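Local structure of HemO (Neisseria meningitidis, 1J77) at residues Phe11-Thr19 and Glu170-Phe181; Arg77-Leu88 and Tyr133-Ala143. The protein binds heme and probably acts as a heme oxygenase, opening the porphyrin ring in an oxidative, decyclizing reaction. One frame throughout, in Å; residues are numbered along the deposited sequence. Where two conformers were deposited one is given.

Contact 1. Residues Phe11-Thr19 and Glu170-Phe181; sequences FAKRLKADT and EAEAIQGAREAF. With HEM (protoporphyrin IX containing Fe), chain B.
Leu15 lies opposite Ile174 where helices 11-19 and 170-181 pack at -42°, their axes 9.9 Å apart at closest. This middle is tight and apolar: Leu15 CD2 rests 3.7 Å from Ile174 CG1 and also meets the methyl of Ala177. At the N-terminal end, CG anti to the backbone N (chi1 177°) brings the Phe11 ring edge-on to Ala173, with Phe11 CZ 3.7 Å from Ala173 CB, and the Glu170 chain slides past the ring. Beyond it, Arg14 grips the Glu170 carboxylate side-on. Arg14 NH1 reaches Glu170 OE2 in the guanidinium plane at 2.8 Å; Arg14 NE bonds Glu170 OE1 at 2.9 Å, that oxygen lying 23° out of the plane. Arg14 NH2 goes instead to Ala8 O. The solvent side is looser: Arg178 NH2 makes a weak bond, 3.4 Å, to Asp18 O. Toward the heme, Thr19 CB meets Phe181 CE1, Phe181 CE2 lies 3.6 Å from HEM CHD, and Lys16 runs along a propionate, its CD 3.6 Å from HEM O2D. Helix 11-32, which carries the iron ligand His23, is thus held against helix 167-192, while Thr19 touches Tyr112 of helix 104-119 and Phe11 Asn161 of helix 149-162.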
loop_
_atom_site.group_PDB
_atom_site.type_symbol
_atom_site.label_atom_id
_atom_site.label_comp_id
_atom_site.label_asym_id
_atom_site.label_seq_id
_atom_site.Cartn_x
_atom_site.Cartn_y
_atom_site.Cartn_z
ATOM N N PHE A 11 3.728 14.991 -12.577
ATOM C CA PHE A 11 4.018 14.657 -11.185
ATOM C C PHE A 11 3.901 13.164 -10.942
ATOM O O PHE A 11 4.821 12.528 -10.389
ATOM C CB PHE A 11 3.034 15.421 -10.284
ATOM C CG PHE A 11 3.170 15.125 -8.795
ATOM C CD1 PHE A 11 4.411 15.011 -8.182
ATOM C CD2 PHE A 11 2.036 14.996 -8.026
ATOM C CE1 PHE A 11 4.502 14.768 -6.807
ATOM C CE2 PHE A 11 2.114 14.745 -6.661
ATOM C CZ PHE A 11 3.346 14.649 -6.044
ATOM N N ALA A 12 2.785 12.598 -11.356
ATOM C CA ALA A 12 2.502 11.191 -11.174
ATOM C C ALA A 12 3.536 10.348 -11.886
ATOM O O ALA A 12 3.897 9.276 -11.388
ATOM C CB ALA A 12 1.072 10.876 -11.674
ATOM N N LYS A 13 4.065 10.827 -13.013
ATOM C CA LYS A 13 5.071 10.053 -13.771
ATOM C C LYS A 13 6.434 10.152 -13.143
ATOM O O LYS A 13 7.271 9.254 -13.314
ATOM C CB LYS A 13 5.154 10.551 -15.232
ATOM C CG LYS A 13 4.052 10.023 -16.045
ATOM C CD LYS A 13 4.010 10.591 -17.456
ATOM C CE LYS A 13 2.919 9.896 -18.249
ATOM N NZ LYS A 13 2.670 10.566 -19.563
ATOM N N ARG A 14 6.705 11.246 -12.464
ATOM C CA ARG A 14 7.961 11.436 -11.820
ATOM C C ARG A 14 7.972 10.567 -10.552
ATOM O O ARG A 14 9.001 9.918 -10.242
ATOM C CB ARG A 14 8.209 12.903 -11.551
ATOM C CG ARG A 14 8.326 13.715 -12.875
ATOM C CD ARG A 14 8.970 15.086 -12.720
ATOM N NE ARG A 14 8.035 16.144 -12.315
ATOM C CZ ARG A 14 7.170 16.744 -13.144
ATOM N NH1 ARG A 14 6.349 17.697 -12.701
ATOM N NH2 ARG A 14 7.087 16.367 -14.406
ATOM N N LEU A 15 6.835 10.513 -9.853
ATOM C CA LEU A 15 6.694 9.656 -8.676
ATOM C C LEU A 15 7.021 8.228 -9.087
ATOM O O LEU A 15 7.841 7.551 -8.425
ATOM C CB LEU A 15 5.266 9.730 -8.120
ATOM C CG LEU A 15 5.023 10.876 -7.137
ATOM C CD1 LEU A 15 3.580 11.158 -7.032
ATOM C CD2 LEU A 15 5.584 10.520 -5.797
ATOM N N LYS A 16 6.354 7.744 -10.136
ATOM C CA LYS A 16 6.583 6.372 -10.651
ATOM C C LYS A 16 8.039 6.155 -11.013
ATOM O O LYS A 16 8.655 5.164 -10.608
ATOM C CB LYS A 16 5.738 6.104 -11.908
ATOM C CG LYS A 16 5.835 4.664 -12.441
ATOM C CD LYS A 16 4.888 4.460 -13.612
ATOM C CE LYS A 16 5.184 3.184 -14.387
ATOM N NZ LYS A 16 4.767 1.984 -13.626
ATOM N N ALA A 17 8.602 7.033 -11.826
ATOM C CA ALA A 17 10.015 6.921 -12.245
ATOM C C ALA A 17 10.990 6.795 -11.091
ATOM O O ALA A 17 11.857 5.893 -11.099
ATOM C CB ALA A 17 10.414 8.128 -13.137
ATOM N N ASP A 18 10.852 7.667 -10.100
ATOM C CA ASP A 18 11.769 7.773 -8.992
ATOM C C ASP A 18 11.574 6.624 -7.983
ATOM O O ASP A 18 12.416 6.468 -7.125
ATOM C CB ASP A 18 11.688 9.156 -8.259
ATOM C CG ASP A 18 12.159 10.322 -9.106
ATOM O OD1 ASP A 18 12.736 10.084 -10.181
ATOM O OD2 ASP A 18 12.022 11.509 -8.724
ATOM N N THR A 19 10.467 5.887 -8.069
ATOM C CA THR A 19 10.171 4.802 -7.087
ATOM C C THR A 19 9.979 3.405 -7.655
ATOM O O THR A 19 9.652 2.464 -6.905
ATOM C CB THR A 19 8.946 5.111 -6.159
ATOM O OG1 THR A 19 7.725 5.209 -6.905
ATOM C CG2 THR A 19 9.089 6.440 -5.456
ATOM N N GLU A 170 7.008 18.689 -4.865
ATOM C CA GLU A 170 7.026 17.357 -5.486
ATOM C C GLU A 170 8.182 16.560 -4.927
ATOM O O GLU A 170 8.051 15.371 -4.664
ATOM C CB GLU A 170 7.246 17.446 -6.997
ATOM C CG GLU A 170 6.050 17.803 -7.828
ATOM C CD GLU A 170 6.342 17.643 -9.313
ATOM O OE1 GLU A 170 6.879 16.581 -9.728
ATOM O OE2 GLU A 170 6.057 18.592 -10.061
ATOM N N ALA A 171 9.343 17.191 -4.799
ATOM C CA ALA A 171 10.510 16.507 -4.265
ATOM C C ALA A 171 10.230 15.907 -2.892
ATOM O O ALA A 171 10.605 14.768 -2.611
ATOM C CB ALA A 171 11.735 17.461 -4.216
ATOM N N GLU A 172 9.554 16.663 -2.035
ATOM C CA GLU A 172 9.228 16.222 -0.689
ATOM C C GLU A 172 8.243 15.074 -0.758
ATOM O O GLU A 172 8.394 14.069 -0.050
ATOM C CB GLU A 172 8.651 17.386 0.111
ATOM C CG GLU A 172 9.631 18.553 0.180
ATOM C CD GLU A 172 9.137 19.776 0.931
ATOM O OE1 GLU A 172 7.949 19.840 1.337
ATOM O OE2 GLU A 172 9.987 20.706 1.109
ATOM N N ALA A 173 7.265 15.197 -1.634
ATOM C CA ALA A 173 6.289 14.110 -1.847
ATOM C C ALA A 173 6.972 12.825 -2.329
ATOM O O ALA A 173 6.640 11.734 -1.872
ATOM C CB ALA A 173 5.236 14.513 -2.817
ATOM N N ILE A 174 7.880 12.946 -3.293
ATOM C CA ILE A 174 8.610 11.763 -3.755
ATOM C C ILE A 174 9.435 11.148 -2.622
ATOM O O ILE A 174 9.481 9.906 -2.452
ATOM C CB ILE A 174 9.528 12.150 -4.940
ATOM C CG1 ILE A 174 8.673 12.465 -6.124
ATOM C CG2 ILE A 174 10.448 11.013 -5.280
ATOM C CD1 ILE A 174 9.436 13.302 -7.118
ATOM N N GLN A 175 10.104 11.961 -1.831
ATOM C CA GLN A 175 10.784 11.442 -0.656
ATOM C C GLN A 175 9.801 10.716 0.284
ATOM O O GLN A 175 10.166 9.682 0.812
ATOM C CB GLN A 175 11.558 12.520 0.094
ATOM C CG GLN A 175 12.312 12.024 1.300
ATOM C CD GLN A 175 13.396 11.002 0.955
ATOM O OE1 GLN A 175 13.941 10.987 -0.179
ATOM N NE2 GLN A 175 13.739 10.179 1.934
ATOM N N GLY A 176 8.607 11.273 0.496
ATOM C CA GLY A 176 7.548 10.621 1.254
ATOM C C GLY A 176 7.264 9.219 0.701
ATOM O O GLY A 176 7.160 8.283 1.477
ATOM N N ALA A 177 7.062 9.097 -0.598
ATOM C CA ALA A 177 6.810 7.811 -1.257
ATOM C C ALA A 177 7.983 6.832 -1.043
ATOM O O ALA A 177 7.762 5.675 -0.673
ATOM C CB ALA A 177 6.521 8.016 -2.769
ATOM N N ARG A 178 9.212 7.318 -1.125
ATOM C CA ARG A 178 10.377 6.457 -0.847
ATOM C C ARG A 178 10.277 5.913 0.607
ATOM O O ARG A 178 10.510 4.730 0.876
ATOM C CB ARG A 178 11.719 7.217 -1.058
ATOM C CG ARG A 178 12.037 7.542 -2.514
ATOM C CD ARG A 178 13.339 8.257 -2.753
ATOM N NE ARG A 178 13.562 8.277 -4.187
ATOM C CZ ARG A 178 14.409 9.072 -4.813
ATOM N NH1 ARG A 178 15.137 9.941 -4.130
ATOM N NH2 ARG A 178 14.517 8.984 -6.136
ATOM N N GLU A 179 9.939 6.800 1.539
ATOM C CA GLU A 179 9.815 6.452 2.941
ATOM C C GLU A 179 8.657 5.510 3.231
ATOM O O GLU A 179 8.801 4.634 4.095
ATOM C CB GLU A 179 9.783 7.692 3.831
ATOM C CG GLU A 179 11.109 8.458 3.788
ATOM C CD GLU A 179 11.100 9.778 4.519
ATOM O OE1 GLU A 179 10.249 9.963 5.405
ATOM O OE2 GLU A 179 12.011 10.584 4.247
ATOM N N ALA A 180 7.544 5.625 2.500
ATOM C CA ALA A 180 6.371 4.709 2.645
ATOM C C ALA A 180 6.769 3.300 2.217
ATOM O O ALA A 180 6.509 2.344 2.943
ATOM C CB ALA A 180 5.256 5.174 1.863
ATOM N N PHE A 181 7.463 3.203 1.084
ATOM C CA PHE A 181 7.948 1.889 0.651
ATOM C C PHE A 181 8.932 1.325 1.628
ATOM O O PHE A 181 8.914 0.123 1.901
ATOM C CB PHE A 181 8.587 1.931 -0.744
ATOM C CG PHE A 181 7.614 1.965 -1.921
ATOM C CD1 PHE A 181 7.613 3.055 -2.816
ATOM C CD2 PHE A 181 6.725 0.923 -2.178
ATOM C CE1 PHE A 181 6.781 3.071 -3.903
ATOM C CE2 PHE A 181 5.915 0.951 -3.285
ATOM C CZ PHE A 181 5.919 2.056 -4.141
HETATM C CHA HEM B . 1.746 -0.613 -9.392
HETATM C CHB HEM B . 2.591 -5.346 -8.815
HETATM C CHC HEM B . 3.003 -4.667 -4.001
HETATM C CHD HEM B . 2.635 0.149 -4.667
HETATM C C1A HEM B . 1.843 -1.961 -9.636
HETATM C C2A HEM B . 1.553 -2.639 -10.921
HETATM C C3A HEM B . 1.796 -3.934 -10.727
HETATM C C4A HEM B . 2.251 -4.143 -9.360
HETATM C CMA HEM B . 1.635 -5.049 -11.791
HETATM C CAA HEM B . 1.005 -2.038 -12.247
HETATM C CBA HEM B . -0.514 -2.210 -12.267
HETATM C CGA HEM B . -1.150 -1.519 -13.458
HETATM O O1A HEM B . -0.489 -0.615 -14.049
HETATM O O2A HEM B . -2.306 -1.901 -13.813
HETATM C C1B HEM B . 2.772 -5.592 -7.462
HETATM C C2B HEM B . 2.976 -6.889 -6.879
HETATM C C3B HEM B . 3.128 -6.712 -5.535
HETATM C C4B HEM B . 2.943 -5.288 -5.258
HETATM C CMB HEM B . 3.006 -8.177 -7.740
HETATM C CAB HEM B . 3.317 -7.780 -4.456
HETATM C CBB HEM B . 4.021 -8.883 -4.687
HETATM C C1C HEM B . 2.881 -3.322 -3.773
HETATM C C2C HEM B . 2.848 -2.677 -2.461
HETATM C C3C HEM B . 2.809 -1.351 -2.660
HETATM C C4C HEM B . 2.699 -1.086 -4.068
HETATM C CMC HEM B . 2.995 -3.439 -1.136
HETATM C CAC HEM B . 2.791 -0.236 -1.623
HETATM C CBC HEM B . 3.216 -0.479 -0.386
HETATM C C1D HEM B . 2.379 0.339 -5.988
HETATM C C2D HEM B . 2.216 1.651 -6.558
HETATM C C3D HEM B . 1.964 1.437 -8.017
HETATM C C4D HEM B . 1.982 0.003 -8.180
HETATM C CMD HEM B . 2.309 2.975 -5.796
HETATM C CAD HEM B . 1.658 2.474 -9.097
HETATM C CBD HEM B . 2.787 2.657 -10.068
HETATM C CGD HEM B . 2.338 3.787 -10.967
HETATM O O1D HEM B . 2.588 4.959 -10.596
HETATM O O2D HEM B . 1.792 3.508 -12.079
HETATM N NA HEM B . 2.246 -2.912 -8.728
HETATM N NB HEM B . 2.799 -4.640 -6.455
HETATM N NC HEM B . 2.771 -2.322 -4.694
HETATM N ND HEM B . 2.243 -0.654 -6.969
HETATM FE FE HEM B . 2.619 -2.609 -6.743
HETATM O O HOH W 1 0.703 -2.758 -6.400
#

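Contact 2. Residues Arg77-Leu88 and Tyr133-Ala143; sequences RYDAVTQDLKDL and YNGEHGARHLA
Helix 78-87 faces the irregular segment 133-143 with Ala80 across from His141 (CA to CA 4.8 Å) and Asp84 across from Gly138 (CA to CA 4.2 Å). Gly138 has a positive phi (80°), which favours glycine, and its CA lies 3.7 Å from Leu88 CD2. Asp84 is the central acceptor. Its OD1 takes the backbone N-H of Arg140 at 2.8 Å on the syn side. Its OD2 takes two donors from His141: the backbone N on the syn side and ND1 on the anti side, ND1 lying 2.8 Å from OD2 with the oxygen near the imidazole plane. This bond requires a proton on ND1. His141 CG sits between its backbone N and carbonyl carbon (chi1 85°), which folds the ring back toward the carboxylate; NE2 is held by Gln49, so both ring nitrogens are engaged and the rotation of the ring is fixed. Val81 CG2 packs 3.5 Å from His141 CB. One turn on, Asp87 OD2 accepts Gly138 N at 2.9 Å on its anti side. Arg140 has two conformers, so its guanidinium is placed with caution: in the one given, NE and NH2 grip the Asp87 carboxylate side-on, between Gln83 CG and the Glu136-His137 peptide. An Asx turn, Asn134 OD1 to Glu136 N, lies within the type I turn from Asn134 to His137. At the helix end, Leu88 CD2 lies over one face of the Tyr133 ring, which also stacks with Tyr42. Away from the annotated heme sites, this interface, polar in the middle with apolar contacts from Ala80, Val81 and Leu88, joins helix 78-87 to the loop between helices 122-129 and 149-162, and Tyr42 and Gln49 of helix 39-60 bond to the same loop through Gly138 O and His141 NE2.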
loop_
_atom_site.group_PDB
_atom_site.type_symbol
_atom_site.label_atom_id
_atom_site.label_comp_id
_atom_site.label_asym_id
_atom_site.label_seq_id
_atom_site.Cartn_x
_atom_site.Cartn_y
_atom_site.Cartn_z
ATOM N N ARG A 77 -8.507 1.329 2.785
ATOM C CA ARG A 77 -8.704 -0.119 2.872
ATOM C C ARG A 77 -8.468 -0.738 4.245
ATOM O O ARG A 77 -8.483 -1.934 4.428
ATOM C CB ARG A 77 -7.734 -0.805 1.915
ATOM C CG ARG A 77 -7.807 -0.351 0.500
ATOM C CD ARG A 77 -9.014 -0.824 -0.199
ATOM N NE ARG A 77 -8.831 -0.791 -1.645
ATOM C CZ ARG A 77 -9.823 -0.707 -2.517
ATOM N NH1 ARG A 77 -11.081 -0.637 -2.097
ATOM N NH2 ARG A 77 -9.567 -0.697 -3.817
ATOM N N TYR A 78 -8.202 0.080 5.245
ATOM C CA TYR A 78 -7.967 -0.458 6.556
ATOM C C TYR A 78 -9.126 -1.257 7.096
ATOM O O TYR A 78 -8.933 -2.320 7.666
ATOM C CB TYR A 78 -7.603 0.711 7.481
ATOM C CG TYR A 78 -7.309 0.393 8.924
ATOM C CD1 TYR A 78 -6.483 -0.639 9.308
ATOM C CD2 TYR A 78 -7.837 1.210 9.915
ATOM C CE1 TYR A 78 -6.238 -0.892 10.599
ATOM C CE2 TYR A 78 -7.570 0.981 11.242
ATOM C CZ TYR A 78 -6.787 -0.066 11.585
ATOM O OH TYR A 78 -6.546 -0.278 12.919
ATOM N N ASP A 79 -10.339 -0.762 6.919
ATOM C CA ASP A 79 -11.492 -1.501 7.403
ATOM C C ASP A 79 -11.565 -2.896 6.736
ATOM O O ASP A 79 -11.773 -3.921 7.418
ATOM C CB ASP A 79 -12.798 -0.710 7.152
ATOM C CG ASP A 79 -12.978 0.511 8.058
ATOM O OD1 ASP A 79 -12.503 0.518 9.233
ATOM O OD2 ASP A 79 -13.658 1.502 7.647
ATOM N N ALA A 80 -11.305 -2.918 5.425
ATOM C CA ALA A 80 -11.367 -4.170 4.645
ATOM C C ALA A 80 -10.308 -5.160 5.122
ATOM O O ALA A 80 -10.629 -6.312 5.338
ATOM C CB ALA A 80 -11.252 -3.881 3.146
ATOM N N VAL A 81 -9.049 -4.737 5.299
ATOM C CA VAL A 81 -8.014 -5.647 5.830
ATOM C C VAL A 81 -8.379 -6.155 7.223
ATOM O O VAL A 81 -8.108 -7.280 7.583
ATOM C CB VAL A 81 -6.588 -4.993 6.004
ATOM C CG1 VAL A 81 -5.542 -6.061 6.382
ATOM C CG2 VAL A 81 -6.132 -4.331 4.774
ATOM N N THR A 82 -8.968 -5.304 8.042
ATOM C CA THR A 82 -9.301 -5.708 9.376
ATOM C C THR A 82 -10.435 -6.758 9.353
ATOM O O THR A 82 -10.471 -7.656 10.188
ATOM C CB THR A 82 -9.744 -4.479 10.180
ATOM O OG1 THR A 82 -8.624 -3.603 10.403
ATOM C CG2 THR A 82 -10.178 -4.901 11.530
ATOM N N GLN A 83 -11.363 -6.616 8.419
ATOM C CA GLN A 83 -12.428 -7.614 8.248
ATOM C C GLN A 83 -11.819 -8.927 7.685
ATOM O O GLN A 83 -12.233 -10.039 8.029
ATOM C CB GLN A 83 -13.507 -7.071 7.303
ATOM C CG GLN A 83 -14.644 -8.051 7.052
ATOM C CD GLN A 83 -15.486 -8.399 8.277
ATOM O OE1 GLN A 83 -15.401 -9.507 8.826
ATOM N NE2 GLN A 83 -16.336 -7.474 8.664
ATOM N N ASP A 84 -10.822 -8.814 6.816
ATOM C CA ASP A 84 -10.176 -10.021 6.324
ATOM C C ASP A 84 -9.547 -10.785 7.472
ATOM O O ASP A 84 -9.583 -12.025 7.496
ATOM C CB ASP A 84 -9.093 -9.652 5.302
ATOM C CG ASP A 84 -9.660 -9.264 3.955
ATOM O OD1 ASP A 84 -10.790 -9.724 3.616
ATOM O OD2 ASP A 84 -9.071 -8.492 3.159
ATOM N N LEU A 85 -8.927 -10.067 8.413
ATOM C CA LEU A 85 -8.343 -10.668 9.607
ATOM C C LEU A 85 -9.430 -11.396 10.381
ATOM O O LEU A 85 -9.244 -12.541 10.773
ATOM C CB LEU A 85 -7.608 -9.637 10.501
ATOM C CG LEU A 85 -6.154 -9.235 10.143
ATOM C CD1 LEU A 85 -5.750 -7.960 10.865
ATOM C CD2 LEU A 85 -5.187 -10.352 10.485
ATOM N N LYS A 86 -10.555 -10.717 10.597
ATOM C CA LYS A 86 -11.716 -11.321 11.302
ATOM C C LYS A 86 -12.141 -12.640 10.658
ATOM O O LYS A 86 -12.346 -13.655 11.362
ATOM C CB LYS A 86 -12.887 -10.337 11.362
ATOM C CG LYS A 86 -14.058 -10.817 12.221
ATOM C CD LYS A 86 -15.121 -9.723 12.384
ATOM C CE LYS A 86 -16.253 -10.148 13.339
ATOM N NZ LYS A 86 -17.368 -9.137 13.367
ATOM N N ASP A 87 -12.291 -12.612 9.345
ATOM C CA ASP A 87 -12.653 -13.782 8.569
ATOM C C ASP A 87 -11.704 -14.919 8.892
ATOM O O ASP A 87 -12.122 -16.091 8.988
ATOM C CB ASP A 87 -12.590 -13.507 7.071
ATOM C CG ASP A 87 -13.562 -12.478 6.607
ATOM O OD1 ASP A 87 -14.591 -12.202 7.319
ATOM O OD2 ASP A 87 -13.396 -11.892 5.508
ATOM N N LEU A 88 -10.415 -14.597 9.022
ATOM C CA LEU A 88 -9.409 -15.630 9.276
ATOM C C LEU A 88 -9.282 -15.985 10.767
ATOM O O LEU A 88 -8.386 -16.716 11.169
ATOM C CB LEU A 88 -8.061 -15.237 8.665
ATOM C CG LEU A 88 -7.815 -15.593 7.180
ATOM C CD1 LEU A 88 -7.633 -17.062 7.020
ATOM C CD2 LEU A 88 -8.922 -15.138 6.261
ATOM N N TYR A 133 -9.847 -17.585 -0.819
ATOM C CA TYR A 133 -10.118 -16.268 -0.255
ATOM C C TYR A 133 -10.495 -15.287 -1.372
ATOM O O TYR A 133 -9.692 -15.046 -2.291
ATOM C CB TYR A 133 -8.894 -15.730 0.477
ATOM C CG TYR A 133 -8.411 -16.580 1.624
ATOM C CD1 TYR A 133 -7.055 -16.723 1.883
ATOM C CD2 TYR A 133 -9.303 -17.220 2.466
ATOM C CE1 TYR A 133 -6.599 -17.509 2.939
ATOM C CE2 TYR A 133 -8.853 -17.992 3.543
ATOM C CZ TYR A 133 -7.514 -18.153 3.763
ATOM O OH TYR A 133 -7.095 -18.932 4.834
ATOM N N ASN A 134 -11.684 -14.694 -1.276
ATOM C CA ASN A 134 -12.174 -13.771 -2.297
ATOM C C ASN A 134 -12.627 -12.412 -1.710
ATOM O O ASN A 134 -12.332 -12.088 -0.570
ATOM C CB ASN A 134 -13.335 -14.422 -3.030
ATOM C CG ASN A 134 -14.323 -15.033 -2.077
ATOM O OD1 ASN A 134 -14.878 -14.350 -1.229
ATOM N ND2 ASN A 134 -14.504 -16.342 -2.167
ATOM N N GLY A 135 -13.316 -11.623 -2.526
ATOM C CA GLY A 135 -13.743 -10.292 -2.136
ATOM C C GLY A 135 -14.790 -10.229 -1.057
ATOM O O GLY A 135 -15.116 -9.136 -0.571
ATOM N N GLU A 136 -15.301 -11.389 -0.664
ATOM C CA GLU A 136 -16.294 -11.459 0.397
ATOM C C GLU A 136 -15.766 -12.156 1.631
ATOM O O GLU A 136 -16.471 -12.211 2.638
ATOM C CB GLU A 136 -17.564 -12.211 -0.064
ATOM C CG GLU A 136 -18.069 -11.836 -1.449
ATOM C CD GLU A 136 -18.705 -10.458 -1.542
ATOM O OE1 GLU A 136 -19.074 -9.858 -0.506
ATOM O OE2 GLU A 136 -18.849 -9.968 -2.691
ATOM N N HIS A 137 -14.556 -12.718 1.559
ATOM C CA HIS A 137 -14.013 -13.493 2.673
ATOM C C HIS A 137 -12.502 -13.622 2.527
ATOM O O HIS A 137 -12.041 -14.217 1.563
ATOM C CB HIS A 137 -14.645 -14.887 2.647
ATOM C CG HIS A 137 -14.191 -15.777 3.753
ATOM N ND1 HIS A 137 -14.609 -15.620 5.057
ATOM C CD2 HIS A 137 -13.342 -16.832 3.751
ATOM C CE1 HIS A 137 -14.039 -16.547 5.809
ATOM N NE2 HIS A 137 -13.262 -17.289 5.043
ATOM N N GLY A 138 -11.744 -13.029 3.449
ATOM C CA GLY A 138 -10.278 -13.128 3.434
ATOM C C GLY A 138 -9.478 -12.250 2.493
ATOM O O GLY A 138 -8.340 -11.922 2.814
ATOM N N ALA A 139 -10.050 -11.836 1.372
ATOM C CA ALA A 139 -9.330 -10.991 0.389
ATOM C C ALA A 139 -10.124 -9.733 -0.040
ATOM O O ALA A 139 -10.012 -9.227 -1.156
ATOM C CB ALA A 139 -8.891 -11.831 -0.827
ATOM N N ARG A 140 -10.981 -9.277 0.861
ATOM C CA ARG A 140 -11.776 -8.059 0.641
ATOM C C ARG A 140 -10.894 -6.855 0.285
ATOM O O ARG A 140 -11.223 -6.064 -0.626
ATOM C CB ARG A 140 -12.563 -7.806 1.940
ATOM C CG ARG A 140 -13.419 -9.026 2.523
ATOM C CD ARG A 140 -13.812 -8.834 3.991
ATOM N NE ARG A 140 -14.646 -9.884 4.563
ATOM C CZ ARG A 140 -15.981 -9.935 4.516
ATOM N NH1 ARG A 140 -16.680 -9.019 3.895
ATOM N NH2 ARG A 140 -16.637 -10.911 5.101
ATOM N N HIS A 141 -9.770 -6.718 0.992
ATOM C CA HIS A 141 -8.861 -5.571 0.782
ATOM C C HIS A 141 -8.129 -5.562 -0.546
ATOM O O HIS A 141 -7.663 -4.502 -0.999
ATOM C CB HIS A 141 -7.882 -5.419 1.945
ATOM C CG HIS A 141 -6.661 -6.270 1.843
ATOM N ND1 HIS A 141 -6.604 -7.561 2.311
ATOM C CD2 HIS A 141 -5.426 -5.976 1.375
ATOM C CE1 HIS A 141 -5.377 -8.034 2.120
ATOM N NE2 HIS A 141 -4.652 -7.095 1.541
ATOM N N LEU A 142 -8.135 -6.717 -1.221
ATOM C CA LEU A 142 -7.464 -6.882 -2.509
ATOM C C LEU A 142 -8.395 -6.841 -3.692
ATOM O O LEU A 142 -7.957 -6.762 -4.833
ATOM C CB LEU A 142 -6.706 -8.222 -2.536
ATOM C CG LEU A 142 -5.536 -8.421 -1.562
ATOM C CD1 LEU A 142 -4.994 -9.883 -1.533
ATOM C CD2 LEU A 142 -4.412 -7.481 -1.851
ATOM N N ALA A 143 -9.694 -6.849 -3.421
ATOM C CA ALA A 143 -10.668 -6.810 -4.500
ATOM C C ALA A 143 -10.579 -5.484 -5.262
ATOM O O ALA A 143 -10.170 -4.432 -4.718
ATOM C CB ALA A 143 -12.022 -7.018 -3.946
#

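How the contacts relate
From the N terminus, the chain enters contact 1 with 11-19, the start of the helix that continues to the iron ligand His23. It then runs through helices 39-60 and 63-68 to reach 77-88, the first half of contact 2. Forty-four residues later, after helices 104-119 and 122-129, segment 133-143 closes that smaller loop. Helix 149-162 follows, and 170-181 closes the larger loop of 150 residues. Contact 2 is nested within contact 1, without crossing. The two lie on opposite sides of the chain's centre, their centres 28 Å and nearest atoms about 13 Å apart: contact 1 unites the terminal helices beside the heme, contact 2 ties helix 78-87 to the loop between helices 122-129 and 149-162.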